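Local coordinates for protein alpha-galactosidase (PDB 6LCJ) that probably hydrolyses terminal alpha-galactosidic bonds, as a thermostable hexameric glycosidase of the GH36 type built around a TIM barrel, at residues 228-233 with 296-301; 160-165 with 192-197; 252-257 with 274-279; 236-241 with 306-311. All blocks are in the same frame, centred on the assembly; numbering follows the deposited sequence.

Contact 1 (228-233 with 296-301); sequences LRAGLW and WGYDYL
Leu-232 packs against two aromatic side chains at once, and this is the tight side of the contact. Its CB lies over one face of the Tyr-298 ring, offset toward the rim, in a CH-pi contact 4.0 Å from the ring centroid. With CG anti to the backbone N (chi1 -166°), its CD2 reaches the edge of the Trp-296 indole. Ala-230 adds a compact methyl, CB, 3.5 Å from CD2 of Tyr-298, small enough to fit against helix 216-224. The ring of Tyr-298 is held at its far end by a hydrogen bond from OH to Met-216 O. Leu-232 and Ala-230 lie on strand 229-234 and Tyr-298 on strand 298-303, neighbouring parallel strands of the TIM barrel, joined most firmly where Leu-232 N donates to Tyr-300 O at 3.0 Å; Trp-296 sits just before the second strand. Gly-231, with no side chain, lets its CA come equally close to that carbonyl.

The opposite character appears at the partly exposed Arg-229 and Asp-299, whose side chains cross at about a right angle. A salt bridge of 3.2 Å joins Arg-229 NE to Asp-299 OD2, although the guanidinium and carboxylate planes are 54° apart. Long enough to reach past the carboxylate, Arg-229 also donates through NH2 to Asp-299 O, which lies in the guanidinium plane, while the donor stands above the carbonyl plane.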
loop_
_atom_site.group_PDB
_atom_site.type_symbol
_atom_site.label_atom_id
_atom_site.label_comp_id
_atom_site.label_asym_id
_atom_site.label_seq_id
_atom_site.Cartn_x
_atom_site.Cartn_y
_atom_site.Cartn_z
ATOM N N LEU E 228 -21.870 47.288 -37.797
ATOM C CA LEU E 228 -21.516 45.964 -37.314
ATOM C C LEU E 228 -22.552 45.455 -36.324
ATOM O O LEU E 228 -23.057 46.213 -35.487
ATOM C CB LEU E 228 -20.134 45.976 -36.650
ATOM C CG LEU E 228 -18.943 46.166 -37.586
ATOM C CD1 LEU E 228 -17.729 46.645 -36.810
ATOM C CD2 LEU E 228 -18.656 44.865 -38.273
ATOM N N ARG E 229 -22.867 44.167 -36.433
ATOM C CA ARG E 229 -23.611 43.493 -35.382
ATOM C C ARG E 229 -22.742 43.355 -34.141
ATOM O O ARG E 229 -21.521 43.201 -34.223
ATOM C CB ARG E 229 -24.058 42.108 -35.840
ATOM C CG ARG E 229 -25.002 42.103 -37.019
ATOM C CD ARG E 229 -25.099 40.698 -37.607
ATOM N NE ARG E 229 -25.704 39.771 -36.660
ATOM C CZ ARG E 229 -26.069 38.532 -36.970
ATOM N NH1 ARG E 229 -25.897 38.072 -38.201
ATOM N NH2 ARG E 229 -26.616 37.756 -36.046
ATOM N N ALA E 230 -23.387 43.393 -32.983
ATOM C CA ALA E 230 -22.700 43.346 -31.704
ATOM C C ALA E 230 -22.768 41.936 -31.118
ATOM O O ALA E 230 -23.831 41.310 -31.120
ATOM C CB ALA E 230 -23.308 44.366 -30.744
ATOM N N GLY E 231 -21.638 41.450 -30.614
ATOM C CA GLY E 231 -21.533 40.097 -30.087
ATOM C C GLY E 231 -21.086 40.121 -28.638
ATOM O O GLY E 231 -20.274 40.965 -28.253
ATOM N N LEU E 232 -21.631 39.196 -27.835
ATOM C CA LEU E 232 -21.315 39.123 -26.415
ATOM C C LEU E 232 -21.157 37.665 -25.989
ATOM O O LEU E 232 -21.791 36.759 -26.545
ATOM C CB LEU E 232 -22.396 39.828 -25.582
ATOM C CG LEU E 232 -22.167 40.169 -24.103
ATOM C CD1 LEU E 232 -21.051 41.173 -23.905
ATOM C CD2 LEU E 232 -23.457 40.713 -23.499
ATOM N N TRP E 233 -20.307 37.459 -24.980
ATOM C CA TRP E 233 -19.890 36.157 -24.471
ATOM C C TRP E 233 -20.509 35.892 -23.102
ATOM O O TRP E 233 -20.464 36.756 -22.223
ATOM C CB TRP E 233 -18.357 36.128 -24.349
ATOM C CG TRP E 233 -17.728 34.916 -23.701
ATOM C CD1 TRP E 233 -17.242 33.810 -24.341
ATOM C CD2 TRP E 233 -17.483 34.706 -22.304
ATOM N NE1 TRP E 233 -16.709 32.928 -23.432
ATOM C CE2 TRP E 233 -16.851 33.450 -22.173
ATOM C CE3 TRP E 233 -17.734 35.453 -21.150
ATOM C CZ2 TRP E 233 -16.477 32.925 -20.934
ATOM C CZ3 TRP E 233 -17.354 34.926 -19.913
ATOM C CH2 TRP E 233 -16.739 33.676 -19.822
ATOM N N TRP E 296 -30.211 44.437 -24.950
ATOM C CA TRP E 296 -29.058 45.322 -24.947
ATOM C C TRP E 296 -28.609 45.718 -26.346
ATOM O O TRP E 296 -27.868 46.695 -26.480
ATOM C CB TRP E 296 -27.902 44.645 -24.222
ATOM C CG TRP E 296 -27.954 44.802 -22.755
ATOM C CD1 TRP E 296 -28.729 45.666 -22.057
ATOM C CD2 TRP E 296 -27.173 44.079 -21.788
ATOM N NE1 TRP E 296 -28.492 45.525 -20.708
ATOM C CE2 TRP E 296 -27.540 44.557 -20.519
ATOM C CE3 TRP E 296 -26.201 43.072 -21.878
ATOM C CZ2 TRP E 296 -26.972 44.066 -19.342
ATOM C CZ3 TRP E 296 -25.640 42.586 -20.717
ATOM C CH2 TRP E 296 -26.030 43.085 -19.458
ATOM N N GLY E 297 -29.004 44.975 -27.382
ATOM C CA GLY E 297 -28.536 45.235 -28.732
ATOM C C GLY E 297 -27.664 44.153 -29.346
ATOM O O GLY E 297 -27.370 44.231 -30.552
ATOM N N TYR E 298 -27.250 43.141 -28.576
ATOM C CA TYR E 298 -26.438 42.054 -29.114
ATOM C C TYR E 298 -27.326 40.993 -29.742
ATOM O O TYR E 298 -28.278 40.532 -29.109
ATOM C CB TYR E 298 -25.584 41.431 -28.009
ATOM C CG TYR E 298 -24.693 42.436 -27.332
ATOM C CD1 TYR E 298 -25.175 43.245 -26.309
ATOM C CD2 TYR E 298 -23.377 42.606 -27.736
ATOM C CE1 TYR E 298 -24.367 44.174 -25.703
ATOM C CE2 TYR E 298 -22.559 43.531 -27.121
ATOM C CZ TYR E 298 -23.062 44.311 -26.115
ATOM O OH TYR E 298 -22.254 45.229 -25.505
ATOM N N ASP E 299 -27.014 40.588 -30.980
ATOM C CA ASP E 299 -27.714 39.470 -31.616
ATOM C C ASP E 299 -26.759 38.374 -32.101
ATOM O O ASP E 299 -27.151 37.523 -32.903
ATOM C CB ASP E 299 -28.580 39.967 -32.771
ATOM C CG ASP E 299 -27.769 40.662 -33.850
ATOM O OD1 ASP E 299 -26.633 41.096 -33.566
ATOM O OD2 ASP E 299 -28.278 40.783 -34.986
ATOM N N TYR E 300 -25.509 38.396 -31.646
ATOM C CA TYR E 300 -24.561 37.305 -31.827
ATOM C C TYR E 300 -24.039 36.962 -30.437
ATOM O O TYR E 300 -23.488 37.827 -29.752
ATOM C CB TYR E 300 -23.431 37.718 -32.788
ATOM C CG TYR E 300 -22.353 36.684 -33.068
ATOM C CD1 TYR E 300 -21.415 36.338 -32.101
ATOM C CD2 TYR E 300 -22.252 36.080 -34.319
ATOM C CE1 TYR E 300 -20.425 35.407 -32.362
ATOM C CE2 TYR E 300 -21.258 35.145 -34.598
ATOM C CZ TYR E 300 -20.350 34.819 -33.615
ATOM O OH TYR E 300 -19.376 33.891 -33.875
ATOM N N LEU E 301 -24.262 35.728 -29.994
ATOM C CA LEU E 301 -23.934 35.337 -28.625
ATOM C C LEU E 301 -22.998 34.140 -28.627
ATOM O O LEU E 301 -23.253 33.146 -29.316
ATOM C CB LEU E 301 -25.192 35.008 -27.829
ATOM C CG LEU E 301 -26.211 36.143 -27.739
ATOM C CD1 LEU E 301 -27.464 35.673 -26.980
ATOM C CD2 LEU E 301 -25.563 37.359 -27.077
#

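Contact 2 (160-165 with 192-197); sequences PRVWCS and VFQIDD
Strands 161-164 and 192-195 run parallel, Val-162 paired with Val-192, Trp-163 with Phe-193 and Cys-164 with Gln-194, and their backbones exchange bonds in turn: Trp-163 N gives one to Val-192 O at 2.8 Å, and Trp-163 O takes one from Gln-194 N at the same distance. These are adjacent strands of the TIM barrel, so each pair faces either the barrel interior or the surrounding helices. On the interior face, Val-162 and Val-192 lie side by side, CG2 of the first 3.9 Å from CB of the second, and both touch Tyr-300; branched valines suit such an extended, enclosed backbone. On the helix face, Trp-163 and Phe-193 also point the same way. Their rings are nearly parallel, 20° apart in plane, but slid so that they barely overlap, with Trp-163 CE3 over one face of Phe-193, 3.4 Å from CE2. Helix 175-185 covers both, and the indole NE1 bonds to Asp-435 O.

Toward the carboxyl ends of the strands the chemistry turns polar. Ser-165 OG accepts a hydrogen bond from Asp-196 N at 2.9 Å and shares a water with Asp-197 O. Gln-194, bent at chi2 (-122°), brings NE2 to Asp-196 OD2, 2.9 Å away, on the anti side but 24° out of the carboxylate plane. The same OD2 forms a salt bridge with Lys-302, while OD1 accepts from Asp-197 N. A buried carboxylate so supported is probably kept in a fixed orientation, at the end of the barrel where TIM-barrel enzymes place their active sites.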
loop_
_atom_site.group_PDB
_atom_site.type_symbol
_atom_site.label_atom_id
_atom_site.label_comp_id
_atom_site.label_asym_id
_atom_site.label_seq_id
_atom_site.Cartn_x
_atom_site.Cartn_y
_atom_site.Cartn_z
ATOM N N PRO E 160 -20.946 34.203 -40.267
ATOM C CA PRO E 160 -20.558 35.612 -40.208
ATOM C C PRO E 160 -19.047 35.761 -40.117
ATOM O O PRO E 160 -18.305 34.816 -39.836
ATOM C CB PRO E 160 -21.243 36.129 -38.931
ATOM C CG PRO E 160 -22.238 35.065 -38.546
ATOM C CD PRO E 160 -21.640 33.772 -39.043
ATOM N N ARG E 161 -18.592 36.972 -40.390
ATOM C CA ARG E 161 -17.193 37.323 -40.235
ATOM C C ARG E 161 -17.089 38.150 -38.963
ATOM O O ARG E 161 -17.771 39.171 -38.823
ATOM C CB ARG E 161 -16.685 38.068 -41.469
ATOM C CG ARG E 161 -16.890 37.252 -42.736
ATOM C CD ARG E 161 -16.244 37.894 -43.961
ATOM N NE ARG E 161 -16.887 39.155 -44.313
ATOM C CZ ARG E 161 -17.888 39.255 -45.171
ATOM N NH1 ARG E 161 -18.349 38.167 -45.760
ATOM N NH2 ARG E 161 -18.434 40.435 -45.430
ATOM N N VAL E 162 -16.280 37.684 -38.019
ATOM C CA VAL E 162 -16.330 38.161 -36.643
ATOM C C VAL E 162 -14.971 38.702 -36.254
ATOM O O VAL E 162 -13.950 38.050 -36.500
ATOM C CB VAL E 162 -16.740 37.042 -35.666
ATOM C CG1 VAL E 162 -16.778 37.588 -34.225
ATOM C CG2 VAL E 162 -18.060 36.404 -36.080
ATOM N N TRP E 163 -14.956 39.876 -35.629
ATOM C CA TRP E 163 -13.809 40.303 -34.846
ATOM C C TRP E 163 -14.104 39.989 -33.383
ATOM O O TRP E 163 -15.192 40.301 -32.886
ATOM C CB TRP E 163 -13.487 41.789 -35.038
ATOM C CG TRP E 163 -12.156 42.108 -34.411
ATOM C CD1 TRP E 163 -10.922 42.005 -34.995
ATOM C CD2 TRP E 163 -11.924 42.481 -33.048
ATOM N NE1 TRP E 163 -9.939 42.319 -34.085
ATOM C CE2 TRP E 163 -10.525 42.613 -32.882
ATOM C CE3 TRP E 163 -12.761 42.733 -31.955
ATOM C CZ2 TRP E 163 -9.947 42.994 -31.668
ATOM C CZ3 TRP E 163 -12.189 43.116 -30.753
ATOM C CH2 TRP E 163 -10.795 43.235 -30.616
ATOM N N CYS E 164 -13.141 39.365 -32.699
ATOM C CA CYS E 164 -13.332 38.824 -31.354
ATOM C C CYS E 164 -12.233 39.365 -30.445
ATOM O O CYS E 164 -11.070 39.427 -30.847
ATOM C CB CYS E 164 -13.311 37.263 -31.411
ATOM S SG CYS E 164 -13.286 36.371 -29.840
ATOM N N SER E 165 -12.579 39.756 -29.222
ATOM C CA SER E 165 -11.568 40.370 -28.365
ATOM C C SER E 165 -10.681 39.366 -27.635
ATOM O O SER E 165 -9.659 39.773 -27.067
ATOM C CB SER E 165 -12.224 41.284 -27.318
ATOM O OG SER E 165 -13.131 40.575 -26.483
ATOM N N VAL E 192 -19.439 41.250 -37.496
ATOM C CA VAL E 192 -19.740 41.159 -36.071
ATOM C C VAL E 192 -18.526 41.652 -35.294
ATOM O O VAL E 192 -17.389 41.289 -35.609
ATOM C CB VAL E 192 -20.086 39.712 -35.644
ATOM C CG1 VAL E 192 -20.565 39.669 -34.196
ATOM C CG2 VAL E 192 -21.110 39.082 -36.566
ATOM N N PHE E 193 -18.766 42.476 -34.273
ATOM C CA PHE E 193 -17.746 42.887 -33.317
ATOM C C PHE E 193 -18.137 42.274 -31.976
ATOM O O PHE E 193 -19.129 42.694 -31.368
ATOM C CB PHE E 193 -17.668 44.406 -33.234
ATOM C CG PHE E 193 -16.534 44.911 -32.397
ATOM C CD1 PHE E 193 -16.656 45.007 -31.023
ATOM C CD2 PHE E 193 -15.338 45.301 -32.987
ATOM C CE1 PHE E 193 -15.607 45.486 -30.246
ATOM C CE2 PHE E 193 -14.281 45.784 -32.212
ATOM C CZ PHE E 193 -14.422 45.878 -30.833
ATOM N N GLN E 194 -17.376 41.275 -31.517
ATOM C CA GLN E 194 -17.805 40.433 -30.404
ATOM C C GLN E 194 -16.933 40.664 -29.177
ATOM O O GLN E 194 -15.721 40.461 -29.231
ATOM C CB GLN E 194 -17.791 38.959 -30.794
ATOM C CG GLN E 194 -18.417 38.042 -29.730
ATOM C CD GLN E 194 -17.435 36.989 -29.262
ATOM O OE1 GLN E 194 -16.908 36.214 -30.075
ATOM N NE2 GLN E 194 -17.157 36.966 -27.956
ATOM N N ILE E 195 -17.564 41.087 -28.078
ATOM C CA ILE E 195 -16.906 41.274 -26.785
ATOM C C ILE E 195 -16.879 39.936 -26.055
ATOM O O ILE E 195 -17.924 39.306 -25.859
ATOM C CB ILE E 195 -17.631 42.334 -25.944
ATOM C CG1 ILE E 195 -17.558 43.680 -26.632
ATOM C CG2 ILE E 195 -17.023 42.462 -24.562
ATOM C CD1 ILE E 195 -18.811 44.429 -26.484
ATOM N N ASP E 196 -15.695 39.511 -25.634
ATOM C CA ASP E 196 -15.565 38.203 -25.033
ATOM C C ASP E 196 -15.472 38.322 -23.508
ATOM O O ASP E 196 -15.962 39.287 -22.906
ATOM C CB ASP E 196 -14.349 37.483 -25.627
ATOM C CG ASP E 196 -14.508 35.968 -25.622
ATOM O OD1 ASP E 196 -13.993 35.316 -24.667
ATOM O OD2 ASP E 196 -15.115 35.429 -26.583
ATOM N N ASP E 197 -14.849 37.329 -22.881
ATOM C CA ASP E 197 -14.686 37.291 -21.438
ATOM C C ASP E 197 -13.941 38.532 -20.968
ATOM O O ASP E 197 -12.972 38.964 -21.596
ATOM C CB ASP E 197 -13.934 36.007 -21.076
ATOM C CG ASP E 197 -13.774 35.786 -19.588
ATOM O OD1 ASP E 197 -14.446 36.445 -18.767
ATOM O OD2 ASP E 197 -12.964 34.901 -19.234
HETATM O O HOH W 1 -11.870 39.415 -24.135
#

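Contact 3 (252-257 with 274-279); sequences WVLRDG and ALDAGN
Leu-254 lies across Ala-274 and Asp-276, touching them through CB and both methyls. CB rests 3.7 Å from Ala-274 O and 4.1 Å from Ala-274 CB. A chi1 of -178° sets CG anti to the backbone N, and from there the branches diverge: CD2 stays beside the Ala-274 methyl, whereas CD1 crosses to the carboxylate of Asp-276, 3.8 Å from OD1. The leucine thus covers the small alanine with one branch and the carboxylate end of the aspartate with the other. The backbones form a single bridge between Val-253 and Leu-275. Leu-254 N donates to Ala-274 O at 2.9 Å, and Asp-276 N donates to Trp-252 O at the same distance.

The contact ties the loop after helix 244-248 to the link between strand 270-274 and helix 280-296, within the long excursion between barrel strands 229-234 and 298-303. Asp-276 begins a type I turn that ends at Asn-279. Its OD1 accepts from Gly-278 N at 2.7 Å, making an Asx turn, and Asn-279 is the N-cap of helix 280-296, its OD1 accepting from Glu-281 N. Short polar side chains suit Asp-276 and Asn-279, since each reaches a backbone N-H two residues on. The other carboxylate oxygen of Asp-276, OD2, accepts from a water that itself accepts from Arg-255 N. ND2 of Asn-279 comes 3.7 Å from CD1 of Trp-252, the amide and indole planes standing 76° apart; that indole also meets Trp-285 edge-to-face.

Arg-255 and Asp-256 lead outward to a neighbouring subunit of the hexamer. There Arg-255 forms a salt bridge with Asp-120 of that subunit, and Asp-256 O accepts from its Arg-35.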
loop_
_atom_site.group_PDB
_atom_site.type_symbol
_atom_site.label_atom_id
_atom_site.label_comp_id
_atom_site.label_asym_id
_atom_site.label_seq_id
_atom_site.Cartn_x
_atom_site.Cartn_y
_atom_site.Cartn_z
ATOM N N TRP E 252 -29.511 26.256 -6.445
ATOM C CA TRP E 252 -29.272 26.232 -7.883
ATOM C C TRP E 252 -28.008 25.469 -8.275
ATOM O O TRP E 252 -27.828 25.165 -9.461
ATOM C CB TRP E 252 -29.189 27.660 -8.432
ATOM C CG TRP E 252 -30.530 28.327 -8.622
ATOM C CD1 TRP E 252 -31.737 27.892 -8.166
ATOM C CD2 TRP E 252 -30.785 29.547 -9.332
ATOM N NE1 TRP E 252 -32.732 28.760 -8.549
ATOM C CE2 TRP E 252 -32.174 29.787 -9.263
ATOM C CE3 TRP E 252 -29.976 30.458 -10.016
ATOM C CZ2 TRP E 252 -32.772 30.902 -9.847
ATOM C CZ3 TRP E 252 -30.569 31.563 -10.596
ATOM C CH2 TRP E 252 -31.958 31.774 -10.508
ATOM N N VAL E 253 -27.141 25.152 -7.321
ATOM C CA VAL E 253 -25.884 24.478 -7.619
ATOM C C VAL E 253 -26.157 23.017 -7.954
ATOM O O VAL E 253 -26.919 22.340 -7.260
ATOM C CB VAL E 253 -24.918 24.615 -6.436
ATOM C CG1 VAL E 253 -23.671 23.767 -6.655
ATOM C CG2 VAL E 253 -24.570 26.089 -6.242
ATOM N N LEU E 254 -25.553 22.534 -9.038
ATOM C CA LEU E 254 -25.615 21.111 -9.355
ATOM C C LEU E 254 -24.921 20.308 -8.262
ATOM O O LEU E 254 -23.760 20.574 -7.923
ATOM C CB LEU E 254 -24.967 20.839 -10.703
ATOM C CG LEU E 254 -25.018 19.384 -11.165
ATOM C CD1 LEU E 254 -26.456 18.924 -11.337
ATOM C CD2 LEU E 254 -24.241 19.254 -12.465
ATOM N N ARG E 255 -25.643 19.340 -7.693
ATOM C CA ARG E 255 -25.162 18.577 -6.552
ATOM C C ARG E 255 -25.209 17.089 -6.860
ATOM O O ARG E 255 -25.998 16.636 -7.691
ATOM C CB ARG E 255 -25.981 18.892 -5.291
ATOM C CG ARG E 255 -25.634 20.232 -4.698
ATOM C CD ARG E 255 -26.726 20.817 -3.814
ATOM N NE ARG E 255 -26.424 22.205 -3.471
ATOM C CZ ARG E 255 -25.477 22.579 -2.610
ATOM N NH1 ARG E 255 -24.732 21.678 -1.991
ATOM N NH2 ARG E 255 -25.269 23.860 -2.371
ATOM N N ASP E 256 -24.361 16.320 -6.172
ATOM C CA ASP E 256 -24.336 14.882 -6.384
ATOM C C ASP E 256 -25.318 14.207 -5.417
ATOM O O ASP E 256 -26.122 14.865 -4.758
ATOM C CB ASP E 256 -22.910 14.350 -6.267
ATOM C CG ASP E 256 -22.316 14.491 -4.855
ATOM O OD1 ASP E 256 -23.025 14.882 -3.891
ATOM O OD2 ASP E 256 -21.109 14.194 -4.711
ATOM N N GLY E 257 -25.250 12.878 -5.313
ATOM C CA GLY E 257 -26.161 12.134 -4.454
ATOM C C GLY E 257 -26.036 12.425 -2.966
ATOM O O GLY E 257 -26.973 12.134 -2.218
ATOM N N ALA E 274 -21.176 24.180 -11.238
ATOM C CA ALA E 274 -22.173 24.259 -12.284
ATOM C C ALA E 274 -23.510 24.645 -11.675
ATOM O O ALA E 274 -23.792 24.333 -10.514
ATOM C CB ALA E 274 -22.297 22.927 -13.028
ATOM N N LEU E 275 -24.325 25.342 -12.463
ATOM C CA LEU E 275 -25.730 25.511 -12.141
ATOM C C LEU E 275 -26.507 24.352 -12.741
ATOM O O LEU E 275 -26.154 23.840 -13.805
ATOM C CB LEU E 275 -26.258 26.846 -12.666
ATOM C CG LEU E 275 -25.549 28.074 -12.095
ATOM C CD1 LEU E 275 -25.983 29.321 -12.849
ATOM C CD2 LEU E 275 -25.777 28.228 -10.590
ATOM N N ASP E 276 -27.558 23.929 -12.041
ATOM C CA ASP E 276 -28.265 22.695 -12.378
ATOM C C ASP E 276 -29.233 22.970 -13.517
ATOM O O ASP E 276 -30.284 23.577 -13.315
ATOM C CB ASP E 276 -28.985 22.155 -11.144
ATOM C CG ASP E 276 -29.798 20.902 -11.423
ATOM O OD1 ASP E 276 -29.787 20.379 -12.559
ATOM O OD2 ASP E 276 -30.448 20.421 -10.469
ATOM N N ALA E 277 -28.890 22.501 -14.716
ATOM C CA ALA E 277 -29.743 22.717 -15.871
ATOM C C ALA E 277 -31.000 21.853 -15.844
ATOM O O ALA E 277 -31.843 21.978 -16.741
ATOM C CB ALA E 277 -28.936 22.469 -17.156
ATOM N N GLY E 278 -31.135 20.956 -14.868
ATOM C CA GLY E 278 -32.408 20.290 -14.669
ATOM C C GLY E 278 -33.393 21.072 -13.835
ATOM O O GLY E 278 -34.559 20.691 -13.748
ATOM N N ASN E 279 -32.936 22.158 -13.219
ATOM C CA ASN E 279 -33.770 23.034 -12.406
ATOM C C ASN E 279 -34.409 24.068 -13.332
ATOM O O ASN E 279 -33.712 24.933 -13.877
ATOM C CB ASN E 279 -32.915 23.682 -11.318
ATOM C CG ASN E 279 -33.703 24.593 -10.390
ATOM O OD1 ASN E 279 -34.699 25.196 -10.767
ATOM N ND2 ASN E 279 -33.240 24.700 -9.158
HETATM O O HOH W 2 -21.620 22.229 -9.221
HETATM O O HOH W 3 -28.550 19.428 -8.150
#

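Contact 4 (236-241 with 306-311); sequences PFLVTA and LYAAAL
Phe-237 has CG anti to its own carbonyl carbon (chi1 -60°), which turns one face of the ring to Ala-309, while Tyr-307, with CG set between backbone N and carbonyl carbon (chi1 75°), carries its phenol round to Leu-238. The Ala-309 methyl lies over that face of the Phe-237 ring, offset toward the rim, in a CH-pi contact 3.9 Å from the centroid; its nearest ring atom is CD2. Beside it, Ala-308 CB fits between Phe-237 O and Leu-238 CD1, 3.7 Å from each. The tyrosine OH comes 4.0 Å from Leu-238 CD1, but its hydrogen-bonding partner is Ala-264 O. At the far end Pro-236 CG meets Leu-306 CD2 at 4.2 Å.

The two segments follow barrel strands 229-234 and 298-303, so the contact joins successive loops at the carboxyl-terminal end of the TIM barrel. Residues 306-309 form a short 3-10 segment, with Ala-309 N donating to Leu-306 O, and its alanines are small enough for the loops to approach. Phe-237 also packs on helices 280-296 and 317-331. With not one hydrogen bond between the segments, the contact depends on matched apolar shape rather than directional bonds.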
loop_
_atom_site.group_PDB
_atom_site.type_symbol
_atom_site.label_atom_id
_atom_site.label_comp_id
_atom_site.label_asym_id
_atom_site.label_seq_id
_atom_site.Cartn_x
_atom_site.Cartn_y
_atom_site.Cartn_z
ATOM N N PRO E 236 -23.108 30.607 -19.179
ATOM C CA PRO E 236 -24.328 30.805 -18.374
ATOM C C PRO E 236 -24.513 29.820 -17.219
ATOM O O PRO E 236 -25.129 30.194 -16.215
ATOM C CB PRO E 236 -25.457 30.684 -19.413
ATOM C CG PRO E 236 -24.847 29.982 -20.577
ATOM C CD PRO E 236 -23.404 30.340 -20.598
ATOM N N PHE E 237 -24.008 28.587 -17.309
ATOM C CA PHE E 237 -24.227 27.590 -16.268
ATOM C C PHE E 237 -23.007 27.368 -15.382
ATOM O O PHE E 237 -22.936 26.348 -14.680
ATOM C CB PHE E 237 -24.661 26.269 -16.884
ATOM C CG PHE E 237 -25.925 26.373 -17.654
ATOM C CD1 PHE E 237 -27.150 26.266 -17.020
ATOM C CD2 PHE E 237 -25.895 26.581 -19.023
ATOM C CE1 PHE E 237 -28.325 26.360 -17.747
ATOM C CE2 PHE E 237 -27.046 26.684 -19.735
ATOM C CZ PHE E 237 -28.267 26.565 -19.113
ATOM N N LEU E 238 -22.073 28.310 -15.369
ATOM C CA LEU E 238 -20.832 28.181 -14.633
ATOM C C LEU E 238 -20.801 29.200 -13.509
ATOM O O LEU E 238 -21.230 30.343 -13.683
ATOM C CB LEU E 238 -19.639 28.383 -15.566
ATOM C CG LEU E 238 -18.351 27.619 -15.300
ATOM C CD1 LEU E 238 -18.563 26.154 -15.509
ATOM C CD2 LEU E 238 -17.299 28.140 -16.233
ATOM N N VAL E 239 -20.259 28.797 -12.365
ATOM C CA VAL E 239 -20.247 29.646 -11.183
ATOM C C VAL E 239 -19.063 29.228 -10.320
ATOM O O VAL E 239 -18.583 28.098 -10.413
ATOM C CB VAL E 239 -21.604 29.518 -10.457
ATOM C CG1 VAL E 239 -21.699 28.202 -9.704
ATOM C CG2 VAL E 239 -21.841 30.671 -9.560
ATOM N N THR E 240 -18.550 30.150 -9.518
ATOM C CA THR E 240 -17.493 29.825 -8.563
ATOM C C THR E 240 -17.993 30.025 -7.133
ATOM O O THR E 240 -19.065 30.586 -6.896
ATOM C CB THR E 240 -16.234 30.676 -8.793
ATOM O OG1 THR E 240 -16.565 32.066 -8.671
ATOM C CG2 THR E 240 -15.658 30.424 -10.164
ATOM N N ALA E 241 -17.195 29.567 -6.163
ATOM C CA ALA E 241 -17.567 29.768 -4.763
ATOM C C ALA E 241 -17.711 31.246 -4.423
ATOM O O ALA E 241 -18.585 31.612 -3.633
ATOM C CB ALA E 241 -16.551 29.107 -3.835
ATOM N N LEU E 306 -20.415 25.213 -22.069
ATOM C CA LEU E 306 -21.730 24.598 -22.064
ATOM C C LEU E 306 -21.705 23.146 -21.603
ATOM O O LEU E 306 -22.774 22.587 -21.327
ATOM C CB LEU E 306 -22.350 24.694 -23.459
ATOM C CG LEU E 306 -22.748 26.086 -23.988
ATOM C CD1 LEU E 306 -23.311 25.951 -25.398
ATOM C CD2 LEU E 306 -23.748 26.738 -23.080
ATOM N N TYR E 307 -20.521 22.521 -21.511
ATOM C CA TYR E 307 -20.428 21.221 -20.852
ATOM C C TYR E 307 -20.978 21.274 -19.419
ATOM O O TYR E 307 -21.447 20.255 -18.895
ATOM C CB TYR E 307 -18.969 20.731 -20.842
ATOM C CG TYR E 307 -18.122 21.464 -19.822
ATOM C CD1 TYR E 307 -18.036 21.024 -18.508
ATOM C CD2 TYR E 307 -17.439 22.615 -20.167
ATOM C CE1 TYR E 307 -17.295 21.710 -17.573
ATOM C CE2 TYR E 307 -16.692 23.302 -19.234
ATOM C CZ TYR E 307 -16.627 22.849 -17.945
ATOM O OH TYR E 307 -15.891 23.548 -17.031
ATOM N N ALA E 308 -20.900 22.432 -18.756
ATOM C CA ALA E 308 -21.380 22.503 -17.381
ATOM C C ALA E 308 -22.852 22.132 -17.279
ATOM O O ALA E 308 -23.281 21.559 -16.271
ATOM C CB ALA E 308 -21.137 23.893 -16.804
ATOM N N ALA E 309 -23.639 22.421 -18.316
ATOM C CA ALA E 309 -25.055 22.094 -18.301
ATOM C C ALA E 309 -25.333 20.612 -18.543
ATOM O O ALA E 309 -26.488 20.181 -18.397
ATOM C CB ALA E 309 -25.785 22.930 -19.349
ATOM N N ALA E 310 -24.321 19.825 -18.916
ATOM C CA ALA E 310 -24.521 18.424 -19.271
ATOM C C ALA E 310 -23.745 17.477 -18.366
ATOM O O ALA E 310 -23.680 16.277 -18.649
ATOM C CB ALA E 310 -24.153 18.182 -20.736
ATOM N N LEU E 311 -23.174 17.965 -17.278
ATOM C CA LEU E 311 -22.512 17.059 -16.359
ATOM C C LEU E 311 -23.518 16.040 -15.811
ATOM O O LEU E 311 -24.712 16.334 -15.676
ATOM C CB LEU E 311 -21.843 17.853 -15.236
ATOM C CG LEU E 311 -20.604 18.577 -15.795
ATOM C CD1 LEU E 311 -20.117 19.691 -14.873
ATOM C CD2 LEU E 311 -19.458 17.597 -16.139
#

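Contacts 1 and 2 lie in the barrel wall, contact 1 with a partly exposed ion-pair edge; contact 4 is wholly buried among loops, and contact 3 reaches the surface and, alone of the four, another subunit. Strands 192-195 and 229-234 are neighbours, so contacts 1 and 2 share one sheet, probably bonded through Gly-231 O to Ile-195 N at 2.7 Å. Contact 4 joins the loops that follow 229-234 and 298-303, and contact 3 lies in the excursion between those two strands, meeting contact 4 where Leu-275 N probably bonds Phe-237 O. Backbone pairing dominates contacts 1 and 2, turns, capping and water mark contact 3, and contact 4 rests on apolar packing.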